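Long-range contacts in regulatory protein YycH-like domain-containing protein (Eubacterium rectale, PDB 5COZ), which is of unknown function but carries a domain like that of the regulatory protein YycH and is probably a lipoprotein of the cell surface: residues N50-A54 and Y221-R227; E180-C184 and M216-V220; Q240-V245 and L256-P260. All blocks are in the same frame, centred on the assembly; numbering follows the deposited sequence. Where two conformers were deposited one is given.

Contact 1: N50-A54 and Y221-R227; sequences NIWDA and YGIPYSR
Trp52 lays its indole against the ring of Pro224, whose CG stands 3.5 Å from the centroid of the five-membered ring, almost straight over it, in a CH-pi contact. The tryptophan sits at the second place of a type II' beta turn from Ile51 to Ala54, closed by Ala54 N to Ile51 O at 3.1 Å, and this turn belongs to the loop that joins strands 43-50 and 58-66. The Trp52 backbone takes a positive phi (58°), a conformation usually left to glycine. With CG beside the backbone N and anti to the carbonyl carbon (chi1 -51°), the indole folds back over Asn50 CB. That carbon covers the face opposite Pro224, so the flat ring is held between an aliphatic carbon of its own loop and the proline of strand 223-224. A rigid, apolar proline suits this place because it offers its C-H groups to the ring without a polar atom. The six-membered end of the indole does something else: its edge, at CZ2, lies 3.6 Å above the plane of the Arg227 guanidinium. With Trp52 over one face, Arg227 NH1 makes salt bridges to Glu300 and Glu304 and NH2 one to Glu188, while Trp52 NE1 bonds to Ser302 OG. Beyond the ring the backbones take over. Gly222 comes so near the loop that a side chain on it would run into Asp53 O, and this, together with the positive phi of Gly222, makes glycine the natural residue. Beside this close approach, Ala54 CB rests on Ile223 CG1 at 4.0 Å. The one hydrogen bond between the segments runs from Asp53 N to Gly222 O, 2.9 Å long with 145° at the hydrogen, the donor lying in the carbonyl plane.

Contact 2: E180-C184 and M216-V220; sequences EINVC and MFPDV
Val183 and Pro218 bring their backbones to within 4.2 Å, CA to CA, and the dense half of the contact gathers about them. Cys184 N donates to Phe217 O at 3.0 Å, tilted from the carbonyl plane, and Asp219 N donates to Asn182 O at 3.1 Å from above the plane of that carbonyl. Pro218, which has no N-H to give, fits between these bonds because its neighbours supply the polar groups; its CA-H also points at Asn182 O. Val183 lies close by, its branched side chain setting CG1 3.8 Å from Pro218 N and against Met216 CB. Met216, built as selenomethionine, goes on to helix 165-178, where small residues such as Ala172 and Ala176 receive it. At the other flank Ile181 CG2 runs alongside Pro218 CG, 3.9 Å away.

The pairing is a single beta bridge, since the two segments run at 94° to each other and part at once. Residues 181-184 follow a Schellman motif at Glu180, which ends helix 165-178 and turns the chain across strand 211-220.

Water enters at both ends. Beside the direct Cys184 N to Phe217 O bond, one molecule accepts from Phe217 N and donates to Cys184 O. Asp219 marks the change to the wetter half. Its CG is placed between the backbone N and the carbonyl carbon (chi1 69°), which folds the carboxylate over the Val183-Cys184 peptide, with OD1 3.3 Å from Val183 C. Here a second water gives its hydrogens to both Asn182 O and Asp219 O, so the Asn182 carbonyl has two donors. A third donates to Asp219 O at 2.7 Å; its link to Asn182 ND2 is weak and rests on one of two modelled conformers of this exposed side chain.

Contact 3: Q240-V245 and L256-P260; sequences QENHLV and LDIPP
Gln240 starts with its CG between the backbone N and the carbonyl carbon (chi1 67°) and then runs extended, which carries its amide against the ring of Pro260, Gln240 CD lying 3.4 Å from Pro260 CD. Leu244 instead sets CG anti to the backbone N (chi1 168°), bringing CD1 alongside Ile258 CG1 at 3.9 Å, both side chains pointing the same way. Ile258 continues to Leu79 and Leu83 of helix 73-87, so branched apolar residues suit this buried side. Between the two contacts lies Pro259, its CG 3.4 Å from His243 O and its CD against Leu244 CA and CB. Having no N-H, the proline meets that carbonyl with carbon alone, and the regular pairing of the strands stops here. With an alanine here, a gap is likely to open over His243 O and beside Leu244 CB, and the departing chain would probably be freer to turn.

Before strand 244-249 the chain bends in an inverse gamma turn centred on Asn242, and Gln240, ahead of the turn, comes back onto Pro260. The side chain of Asn242 is well used: ND2 bonds to Pro218 O and Tyr225 O, whereas OD1 accepts a hydrogen from a water that also donates to Pro260 O, 2.7 Å from each. An amide suits the spot, as it can donate on one side and accept on the other.

Toward the strands, Val245 and Asp257 set their side chains side by side on one face of the sheet, their CB atoms 4.1 Å apart. Val245 N gives its hydrogen to Asp257 O at 3.0 Å, and Asp257 N returns one to Val245 O at 2.9 Å. This reciprocal couple is an antiparallel hydrogen-bonded pair, the open end of the beta hairpin formed by strands 244-249 and 252-258.

All three contacts reach the antiparallel sheet. Contacts 2 and 3 are the more buried and hold neighbouring strands, 211-220 and 244-249, where Met216 O meets Leu244 N at 2.8 Å. Contact 1 is only partly buried and joins a loop between two strands of the mixed sheet to strand 223-224, which directly follows strand 211-220. Their chemistry follows their place: regular strand pairing in contact 3, an isolated bridge with waters in contact 2, and aromatic, proline and charged groups in contact 1. Probable backbone bonds tie contact 1 to the others, Tyr225 N to Pro218 O and Asn242 N to Ser226 O. Along the chain, contact 2 is nested within the loop closed by contact 1, while contact 3 follows both.

Contact 1: N50-A54 and Y221-R227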
ATOM      1  N   ASN A  50      -0.888  11.904   6.142  1.00  7.31           N
ATOM      2  CA  ASN A  50       0.178  10.932   6.435  1.00  6.94           C
ATOM      3  C   ASN A  50       1.539  11.457   6.087  1.00  8.41           C
ATOM      4  O   ASN A  50       1.878  11.633   4.893  1.00  6.70           O
ATOM      5  CB  ASN A  50      -0.064   9.649   5.649  1.00  6.52           C
ATOM      6  CG  ASN A  50      -1.086   8.747   6.272  1.00 11.59           C
ATOM      7  OD1 ASN A  50      -1.093   8.565   7.496  1.00 10.29           O
ATOM      8  ND2 ASN A  50      -1.900   8.085   5.434  1.00  9.68           N
ATOM      9  N   ILE A  51       2.343  11.752   7.136  1.00  6.91           N
ATOM     10  CA  ILE A  51       3.742  12.148   6.932  1.00  7.03           C
ATOM     11  C   ILE A  51       4.653  11.037   7.483  1.00  7.01           C
ATOM     12  O   ILE A  51       5.877  11.169   7.474  1.00  7.40           O
ATOM     13  CB  ILE A  51       4.100  13.578   7.432  1.00  9.81           C
ATOM     14  CG1 ILE A  51       3.755  13.819   8.915  1.00 10.81           C
ATOM     15  CG2 ILE A  51       3.373  14.585   6.538  1.00 11.23           C
ATOM     16  CD1 ILE A  51       4.819  13.302   9.899  1.00 11.70           C
ATOM     17  N   TRP A  52       4.037   9.950   7.989  1.00  6.61           N
ATOM     18  CA  TRP A  52       4.744   8.708   8.328  1.00  6.69           C
ATOM     19  C   TRP A  52       5.844   9.006   9.344  1.00  8.65           C
ATOM     20  O   TRP A  52       5.559   9.690  10.330  1.00  8.89           O
ATOM     21  CB  TRP A  52       5.245   8.037   7.022  1.00  5.93           C
ATOM     22  CG  TRP A  52       4.138   7.893   6.007  1.00  5.65           C
ATOM     23  CD1 TRP A  52       3.899   8.700   4.927  1.00  7.74           C
ATOM     24  CD2 TRP A  52       3.116   6.881   5.990  1.00  5.42           C
ATOM     25  NE1 TRP A  52       2.790   8.246   4.230  1.00  6.90           N
ATOM     26  CE2 TRP A  52       2.284   7.141   4.874  1.00  6.74           C
ATOM     27  CE3 TRP A  52       2.774   5.830   6.859  1.00  6.33           C
ATOM     28  CZ2 TRP A  52       1.164   6.353   4.575  1.00  6.79           C
ATOM     29  CZ3 TRP A  52       1.678   5.032   6.551  1.00  7.82           C
ATOM     30  CH2 TRP A  52       0.865   5.318   5.445  1.00  7.69           C
ATOM     31  N   ASP A  53       7.080   8.526   9.117  1.00  6.57           N
ATOM     32  CA  ASP A  53       8.138   8.740  10.088  1.00  6.50           C
ATOM     33  C   ASP A  53       9.129   9.818   9.632  1.00  9.89           C
ATOM     34  O   ASP A  53      10.259   9.873  10.133  1.00 10.11           O
ATOM     35  CB  ASP A  53       8.856   7.403  10.358  1.00  7.66           C
ATOM     36  CG  ASP A  53       7.929   6.329  10.909  1.00 10.56           C
ATOM     37  OD1 ASP A  53       6.934   6.682  11.565  1.00 10.61           O
ATOM     38  OD2 ASP A  53       8.195   5.145  10.678  1.00 12.07           O
ATOM     39  N   ALA A  54       8.681  10.744   8.750  1.00  8.03           N
ATOM     40  CA  ALA A  54       9.547  11.835   8.315  1.00  8.30           C
ATOM     41  C   ALA A  54       9.907  12.733   9.498  1.00 11.60           C
ATOM     42  O   ALA A  54       9.030  13.037  10.310  1.00 11.61           O
ATOM     43  CB  ALA A  54       8.827  12.659   7.257  1.00  9.25           C
ATOM     44  N   TYR A 221      14.344   6.524   5.068  1.00  7.33           N
ATOM     45  CA  TYR A 221      14.309   7.868   5.683  1.00  7.32           C
ATOM     46  C   TYR A 221      12.909   8.183   6.228  1.00  9.00           C
ATOM     47  O   TYR A 221      12.468   9.343   6.233  1.00  9.76           O
ATOM     48  CB  TYR A 221      14.823   8.953   4.723  1.00  8.06           C
ATOM     49  CG  TYR A 221      16.269   8.697   4.369  1.00  8.83           C
ATOM     50  CD1 TYR A 221      17.270   8.811   5.329  1.00  9.34           C
ATOM     51  CD2 TYR A 221      16.630   8.288   3.088  1.00 10.24           C
ATOM     52  CE1 TYR A 221      18.596   8.488   5.035  1.00 11.28           C
ATOM     53  CE2 TYR A 221      17.953   7.997   2.770  1.00 10.96           C
ATOM     54  CZ  TYR A 221      18.929   8.096   3.745  1.00 15.05           C
ATOM     55  OH  TYR A 221      20.221   7.783   3.439  1.00 17.08           O
ATOM     56  N   GLY A 222      12.231   7.138   6.707  1.00  5.98           N
ATOM     57  CA  GLY A 222      10.913   7.283   7.319  1.00  6.22           C
ATOM     58  C   GLY A 222       9.748   7.505   6.377  1.00  9.16           C
ATOM     59  O   GLY A 222       8.630   7.668   6.852  1.00  8.76           O
ATOM     60  N   ILE A 223       9.996   7.481   5.064  1.00  6.74           N
ATOM     61  CA  ILE A 223       8.985   7.789   4.057  1.00  5.67           C
ATOM     62  C   ILE A 223       8.745   6.536   3.231  1.00  6.74           C
ATOM     63  O   ILE A 223       9.708   5.938   2.724  1.00  6.33           O
ATOM     64  CB  ILE A 223       9.455   8.999   3.209  1.00  6.67           C
ATOM     65  CG1 ILE A 223       9.573  10.234   4.118  1.00  8.44           C
ATOM     66  CG2 ILE A 223       8.469   9.237   2.045  1.00  7.11           C
ATOM     67  CD1 ILE A 223      10.256  11.446   3.434  1.00  9.34           C
ATOM     68  N   PRO A 224       7.476   6.127   3.086  1.00  5.82           N
ATOM     69  CA  PRO A 224       7.208   4.893   2.344  1.00  5.18           C
ATOM     70  C   PRO A 224       7.353   5.056   0.843  1.00  6.70           C
ATOM     71  O   PRO A 224       7.029   6.127   0.298  1.00  6.90           O
ATOM     72  CB  PRO A 224       5.750   4.567   2.707  1.00  6.25           C
ATOM     73  CG  PRO A 224       5.109   5.923   2.900  1.00  7.94           C
ATOM     74  CD  PRO A 224       6.233   6.754   3.578  1.00  6.29           C
ATOM     75  N   TYR A 225       7.748   3.975   0.164  1.00  5.81           N
ATOM     76  CA  TYR A 225       7.658   4.005  -1.290  1.00  5.97           C
ATOM     77  C   TYR A 225       6.188   4.149  -1.669  1.00  7.03           C
ATOM     78  O   TYR A 225       5.277   3.761  -0.912  1.00  7.59           O
ATOM     79  CB  TYR A 225       8.254   2.743  -1.956  1.00  7.63           C
ATOM     80  CG  TYR A 225       9.576   2.327  -1.400  1.00 10.78           C
ATOM     81  CD1 TYR A 225      10.705   3.116  -1.572  1.00 12.83           C
ATOM     82  CD2 TYR A 225       9.720   1.104  -0.747  1.00 12.69           C
ATOM     83  CE1 TYR A 225      11.943   2.742  -1.021  1.00 14.06           C
ATOM     84  CE2 TYR A 225      10.936   0.719  -0.204  1.00 14.24           C
ATOM     85  CZ  TYR A 225      12.031   1.563  -0.313  1.00 16.35           C
ATOM     86  OH  TYR A 225      13.228   1.134   0.177  1.00 18.65           O
ATOM     87  N   SER A 226       5.969   4.709  -2.834  1.00  6.50           N
ATOM     88  CA  SER A 226       4.661   5.094  -3.318  1.00  7.19           C
ATOM     89  C   SER A 226       3.592   3.998  -3.208  1.00  7.75           C
ATOM     90  O   SER A 226       3.824   2.835  -3.591  1.00  7.74           O
ATOM     91  CB  SER A 226       4.804   5.544  -4.767  1.00 11.16           C
ATOM     92  OG  SER A 226       3.549   5.698  -5.403  1.00 21.06           O
ATOM     93  N   ARG A 227       2.422   4.410  -2.703  1.00  6.77           N
ATOM     94  CA  ARG A 227       1.218   3.588  -2.588  1.00  7.04           C
ATOM     95  C   ARG A 227       0.254   3.882  -3.739  1.00  9.15           C
ATOM     96  O   ARG A 227      -0.888   3.451  -3.706  1.00  8.96           O
ATOM     97  CB  ARG A 227       0.547   3.825  -1.240  1.00  6.84           C
ATOM     98  CG  ARG A 227       1.402   3.270  -0.093  1.00  9.67           C
ATOM     99  CD  ARG A 227       1.148   4.017   1.198  1.00  9.62           C
ATOM    100  NE  ARG A 227      -0.209   3.896   1.729  1.00 10.46           N
ATOM    101  CZ  ARG A 227      -1.042   4.925   1.930  1.00 11.70           C
ATOM    102  NH1 ARG A 227      -0.743   6.131   1.465  1.00  7.31           N
ATOM    103  NH2 ARG A 227      -2.194   4.744   2.568  1.00 10.26           N
TER

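Contact 2: E180-C184 and M216-V220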
ATOM      1  N   GLU A 180      13.680  -8.469   7.732  1.00 10.92           N
ATOM      2  CA  GLU A 180      14.656  -7.405   7.522  1.00 11.47           C
ATOM      3  C   GLU A 180      14.108  -6.374   6.547  1.00 11.35           C
ATOM      4  O   GLU A 180      14.838  -5.814   5.725  1.00 12.66           O
ATOM      5  CB  GLU A 180      16.040  -7.943   7.077  1.00 13.92           C
ATOM      6  CG  GLU A 180      16.582  -9.008   8.020  1.00 17.54           C
ATOM      7  CD  GLU A 180      17.861  -9.677   7.556  1.00 33.16           C
ATOM      8  OE1 GLU A 180      17.917 -10.130   6.392  1.00 30.10           O
ATOM      9  OE2 GLU A 180      18.787  -9.807   8.386  1.00 32.05           O
ATOM     10  N   ILE A 181      12.794  -6.078   6.691  1.00  9.12           N
ATOM     11  CA  ILE A 181      12.158  -5.067   5.871  1.00  8.20           C
ATOM     12  C   ILE A 181      11.803  -3.901   6.768  1.00  9.94           C
ATOM     13  O   ILE A 181      10.917  -4.031   7.627  1.00 10.47           O
ATOM     14  CB  ILE A 181      10.899  -5.613   5.123  1.00 10.28           C
ATOM     15  CG1 ILE A 181      11.222  -6.871   4.280  1.00 10.76           C
ATOM     16  CG2 ILE A 181      10.265  -4.485   4.248  1.00  9.66           C
ATOM     17  CD1 ILE A 181       9.971  -7.566   3.707  1.00 12.83           C
ATOM     18  N   ASN A 182      12.481  -2.765   6.584  1.00  8.82           N
ATOM     19  CA  ASN A 182      12.152  -1.553   7.338  0.60  8.55           C
ATOM     20  C   ASN A 182      10.814  -1.037   6.850  1.00  8.42           C
ATOM     21  O   ASN A 182      10.609  -0.925   5.630  1.00  7.76           O
ATOM     22  CB  ASN A 182      13.221  -0.478   7.149  0.60 12.51           C
ATOM     23  CG  ASN A 182      14.425  -0.642   8.047  0.60 33.87           C
ATOM     24  OD1 ASN A 182      14.521  -1.574   8.866  0.60 26.25           O
ATOM     25  ND2 ASN A 182      15.371   0.271   7.916  0.60 29.08           N
ATOM     26  N   VAL A 183       9.906  -0.756   7.782  1.00  6.65           N
ATOM     27  CA  VAL A 183       8.578  -0.279   7.433  1.00  6.18           C
ATOM     28  C   VAL A 183       8.231   0.932   8.299  1.00  8.36           C
ATOM     29  O   VAL A 183       8.795   1.088   9.395  1.00  9.28           O
ATOM     30  CB  VAL A 183       7.482  -1.387   7.576  1.00  7.89           C
ATOM     31  CG1 VAL A 183       7.718  -2.548   6.597  1.00  7.68           C
ATOM     32  CG2 VAL A 183       7.368  -1.896   9.018  1.00  8.52           C
ATOM     33  N   CYS A 184       7.264   1.736   7.849  1.00  6.97           N
ATOM     34  CA  CYS A 184       6.778   2.833   8.706  1.00  7.39           C
ATOM     35  C   CYS A 184       6.173   2.290   9.995  1.00  9.45           C
ATOM     36  O   CYS A 184       5.601   1.188  10.014  1.00  9.06           O
ATOM     37  CB  CYS A 184       5.742   3.681   7.981  1.00  7.26           C
ATOM     38  SG  CYS A 184       6.354   4.433   6.464  1.00  9.44           S
HETATM   39  N   MSE A 216       1.658  -3.069   5.792  1.00  6.57           N
HETATM   40  CA  MSE A 216       2.825  -2.332   6.283  0.70  6.76           C
HETATM   41  C   MSE A 216       3.500  -1.713   5.092  1.00  6.89           C
HETATM   42  O   MSE A 216       3.317  -2.164   3.967  1.00  7.89           O
HETATM   43  CB  MSE A 216       3.767  -3.222   7.064  0.70  8.46           C
HETATM   44  CG  MSE A 216       2.985  -4.065   8.035  0.70 12.76           C
HETATM   45 SE   MSE A 216       4.090  -5.268   8.981  0.52 18.10          SE
HETATM   46  CE  MSE A 216       4.383  -4.245  10.256  0.70 13.60           C
ATOM     47  N   PHE A 217       4.235  -0.618   5.323  1.00  6.50           N
ATOM     48  CA  PHE A 217       4.763   0.136   4.217  1.00  5.38           C
ATOM     49  C   PHE A 217       6.280   0.252   4.233  1.00  6.58           C
ATOM     50  O   PHE A 217       6.837   1.051   4.971  1.00  6.89           O
ATOM     51  CB  PHE A 217       4.104   1.535   4.226  1.00  6.25           C
ATOM     52  CG  PHE A 217       2.593   1.447   4.250  1.00  6.21           C
ATOM     53  CD1 PHE A 217       1.889   0.999   3.136  1.00  7.24           C
ATOM     54  CD2 PHE A 217       1.885   1.686   5.427  1.00  7.72           C
ATOM     55  CE1 PHE A 217       0.504   0.836   3.184  1.00  7.67           C
ATOM     56  CE2 PHE A 217       0.492   1.533   5.476  1.00  9.54           C
ATOM     57  CZ  PHE A 217      -0.196   1.130   4.346  1.00  8.45           C
ATOM     58  N   PRO A 218       6.955  -0.560   3.400  1.00  4.92           N
ATOM     59  CA  PRO A 218       8.431  -0.479   3.287  1.00  5.47           C
ATOM     60  C   PRO A 218       8.857   0.964   3.041  1.00  6.31           C
ATOM     61  O   PRO A 218       8.249   1.672   2.220  1.00  6.48           O
ATOM     62  CB  PRO A 218       8.736  -1.363   2.085  1.00  6.37           C
ATOM     63  CG  PRO A 218       7.647  -2.435   2.184  1.00  7.69           C
ATOM     64  CD  PRO A 218       6.408  -1.633   2.535  1.00  5.82           C
ATOM     65  N   ASP A 219       9.881   1.417   3.785  1.00  6.00           N
ATOM     66  CA  ASP A 219      10.252   2.805   3.689  1.00  5.72           C
ATOM     67  C   ASP A 219      11.753   3.017   3.717  1.00  7.82           C
ATOM     68  O   ASP A 219      12.531   2.076   3.898  1.00  8.10           O
ATOM     69  CB  ASP A 219       9.596   3.565   4.873  1.00  6.67           C
ATOM     70  CG  ASP A 219      10.095   3.295   6.283  1.00 11.01           C
ATOM     71  OD1 ASP A 219      10.683   2.211   6.522  1.00  9.91           O
ATOM     72  OD2 ASP A 219       9.851   4.151   7.167  1.00 12.15           O
ATOM     73  N   VAL A 220      12.156   4.280   3.531  1.00  6.23           N
ATOM     74  CA  VAL A 220      13.553   4.695   3.626  1.00  6.17           C
ATOM     75  C   VAL A 220      13.487   6.148   4.111  1.00  8.65           C
ATOM     76  O   VAL A 220      12.576   6.881   3.708  1.00  6.99           O
ATOM     77  CB  VAL A 220      14.341   4.450   2.306  1.00  8.88           C
ATOM     78  CG1 VAL A 220      13.838   5.311   1.152  1.00 10.08           C
ATOM     79  CG2 VAL A 220      15.846   4.634   2.515  1.00  8.73           C
TER
HETATM   80  O   HOH W   1      12.436  -0.690   3.473  1.00 16.32           O
HETATM   81  O   HOH W   2      14.985   1.345   4.776  1.00 20.74           O
HETATM   82  O   HOH W   3       4.040   0.257   7.986  1.00  9.57           O

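Contact 3: Q240-V245 and L256-P260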
ATOM      1  N   GLN A 240       3.831  -0.679  -8.722  1.00  8.93           N
ATOM      2  CA  GLN A 240       2.684  -1.200  -7.998  1.00  8.99           C
ATOM      3  C   GLN A 240       2.640  -0.596  -6.629  1.00  8.55           C
ATOM      4  O   GLN A 240       3.625  -0.011  -6.164  1.00  8.66           O
ATOM      5  CB  GLN A 240       2.708  -2.725  -7.913  1.00 11.00           C
ATOM      6  CG  GLN A 240       3.829  -3.243  -7.085  1.00 11.58           C
ATOM      7  CD  GLN A 240       4.051  -4.704  -7.378  1.00 25.68           C
ATOM      8  OE1 GLN A 240       4.711  -5.065  -8.363  1.00 19.71           O
ATOM      9  NE2 GLN A 240       3.537  -5.566  -6.504  1.00 17.31           N
ATOM     10  N   GLU A 241       1.490  -0.780  -5.965  1.00  8.04           N
ATOM     11  CA  GLU A 241       1.304  -0.219  -4.642  1.00  7.50           C
ATOM     12  C   GLU A 241       2.252  -0.850  -3.641  1.00  8.26           C
ATOM     13  O   GLU A 241       2.357  -2.086  -3.531  1.00  9.31           O
ATOM     14  CB  GLU A 241      -0.131  -0.413  -4.178  1.00  8.26           C
ATOM     15  CG  GLU A 241      -1.143   0.316  -5.061  1.00 10.73           C
ATOM     16  CD  GLU A 241      -2.556  -0.222  -4.904  1.00 14.79           C
ATOM     17  OE1 GLU A 241      -3.230   0.155  -3.924  1.00 13.23           O
ATOM     18  OE2 GLU A 241      -2.932  -1.118  -5.687  1.00 15.20           O
ATOM     19  N   ASN A 242       2.984   0.008  -2.937  1.00  6.65           N
ATOM     20  CA  ASN A 242       3.941  -0.451  -1.944  1.00  6.50           C
ATOM     21  C   ASN A 242       3.245  -0.855  -0.646  1.00  9.71           C
ATOM     22  O   ASN A 242       3.078  -0.012   0.248  1.00 10.49           O
ATOM     23  CB  ASN A 242       4.956   0.643  -1.656  1.00  6.69           C
ATOM     24  CG  ASN A 242       5.912   0.274  -0.578  1.00  8.56           C
ATOM     25  OD1 ASN A 242       6.509  -0.804  -0.608  1.00  9.02           O
ATOM     26  ND2 ASN A 242       6.091   1.171   0.383  1.00  8.50           N
ATOM     27  N   HIS A 243       2.860  -2.115  -0.533  1.00  5.97           N
ATOM     28  CA  HIS A 243       2.349  -2.619   0.733  1.00  6.11           C
ATOM     29  C   HIS A 243       2.848  -4.031   0.931  1.00  7.96           C
ATOM     30  O   HIS A 243       2.786  -4.870   0.027  1.00  8.28           O
ATOM     31  CB  HIS A 243       0.786  -2.535   0.908  1.00  7.11           C
ATOM     32  CG  HIS A 243      -0.023  -2.940  -0.289  1.00  8.91           C
ATOM     33  ND1 HIS A 243      -0.984  -2.092  -0.823  1.00 10.98           N
ATOM     34  CD2 HIS A 243      -0.038  -4.096  -0.993  1.00 11.48           C
ATOM     35  CE1 HIS A 243      -1.539  -2.750  -1.824  1.00 10.39           C
ATOM     36  NE2 HIS A 243      -1.022  -3.961  -1.961  1.00 10.94           N
ATOM     37  N   LEU A 244       3.380  -4.247   2.124  1.00  5.89           N
ATOM     38  CA  LEU A 244       3.766  -5.573   2.623  1.00  6.69           C
ATOM     39  C   LEU A 244       2.490  -6.087   3.327  1.00  8.41           C
ATOM     40  O   LEU A 244       2.010  -5.462   4.303  1.00  8.33           O
ATOM     41  CB  LEU A 244       4.955  -5.427   3.598  1.00  7.17           C
ATOM     42  CG  LEU A 244       5.304  -6.670   4.446  1.00 10.06           C
ATOM     43  CD1 LEU A 244       5.776  -7.834   3.592  1.00 11.00           C
ATOM     44  CD2 LEU A 244       6.407  -6.316   5.528  1.00  8.89           C
ATOM     45  N   VAL A 245       1.876  -7.165   2.769  1.00  6.73           N
ATOM     46  CA  VAL A 245       0.607  -7.675   3.278  1.00  6.29           C
ATOM     47  C   VAL A 245       0.868  -8.858   4.204  1.00 10.84           C
ATOM     48  O   VAL A 245       1.508  -9.817   3.787  1.00 10.59           O
ATOM     49  CB  VAL A 245      -0.339  -8.053   2.126  1.00  9.60           C
ATOM     50  CG1 VAL A 245      -1.709  -8.468   2.690  1.00 10.64           C
ATOM     51  CG2 VAL A 245      -0.515  -6.886   1.147  1.00  9.67           C
ATOM     52  N   LEU A 256       1.456 -13.806   3.281  1.00  8.22           N
ATOM     53  CA  LEU A 256       2.536 -12.861   3.405  1.00  9.37           C
ATOM     54  C   LEU A 256       2.969 -12.511   2.003  1.00  9.98           C
ATOM     55  O   LEU A 256       3.473 -13.380   1.285  1.00  9.16           O
ATOM     56  CB  LEU A 256       3.674 -13.510   4.232  1.00 11.74           C
ATOM     57  CG  LEU A 256       4.760 -12.631   4.808  1.00 19.64           C
ATOM     58  CD1 LEU A 256       4.211 -11.534   5.572  1.00 22.97           C
ATOM     59  CD2 LEU A 256       5.613 -13.429   5.780  1.00 19.56           C
ATOM     60  N   ASP A 257       2.688 -11.275   1.583  1.00  8.41           N
ATOM     61  CA  ASP A 257       3.003 -10.842   0.225  1.00  8.04           C
ATOM     62  C   ASP A 257       3.975  -9.674   0.288  1.00  9.42           C
ATOM     63  O   ASP A 257       3.666  -8.613   0.858  1.00  8.97           O
ATOM     64  CB  ASP A 257       1.711 -10.451  -0.519  1.00 10.05           C
ATOM     65  CG  ASP A 257       1.799 -10.468  -2.040  1.00 23.30           C
ATOM     66  OD1 ASP A 257       2.837 -10.917  -2.574  1.00 20.74           O
ATOM     67  OD2 ASP A 257       0.788 -10.141  -2.694  1.00 32.94           O
ATOM     68  N   ILE A 258       5.171  -9.890  -0.273  1.00  7.70           N
ATOM     69  CA  ILE A 258       6.227  -8.893  -0.259  1.00  6.56           C
ATOM     70  C   ILE A 258       6.250  -8.192  -1.592  1.00  7.85           C
ATOM     71  O   ILE A 258       6.361  -8.849  -2.621  1.00  8.19           O
ATOM     72  CB  ILE A 258       7.599  -9.536   0.033  1.00  7.82           C
ATOM     73  CG1 ILE A 258       7.569 -10.410   1.333  1.00  9.19           C
ATOM     74  CG2 ILE A 258       8.724  -8.455   0.119  1.00  7.64           C
ATOM     75  CD1 ILE A 258       8.928 -11.094   1.610  1.00 10.71           C
ATOM     76  N   PRO A 259       6.115  -6.859  -1.577  1.00  7.47           N
ATOM     77  CA  PRO A 259       6.157  -6.091  -2.824  1.00  7.47           C
ATOM     78  C   PRO A 259       7.592  -5.870  -3.291  1.00  9.67           C
ATOM     79  O   PRO A 259       8.541  -6.197  -2.549  1.00  8.61           O
ATOM     80  CB  PRO A 259       5.523  -4.760  -2.391  1.00  8.46           C
ATOM     81  CG  PRO A 259       6.032  -4.556  -0.985  1.00 10.96           C
ATOM     82  CD  PRO A 259       6.039  -5.972  -0.392  1.00  7.86           C
ATOM     83  N   PRO A 260       7.806  -5.218  -4.440  1.00  8.43           N
ATOM     84  CA  PRO A 260       9.186  -4.885  -4.839  1.00  8.46           C
ATOM     85  C   PRO A 260       9.880  -4.035  -3.804  1.00  9.39           C
ATOM     86  O   PRO A 260       9.288  -3.102  -3.226  1.00 10.54           O
ATOM     87  CB  PRO A 260       8.999  -4.092  -6.141  1.00  9.80           C
ATOM     88  CG  PRO A 260       7.656  -4.580  -6.674  1.00 12.21           C
ATOM     89  CD  PRO A 260       6.828  -4.727  -5.433  1.00  9.54           C
TER
HETATM   90  O   HOH W   4       6.974  -1.785  -3.112  1.00 10.43           O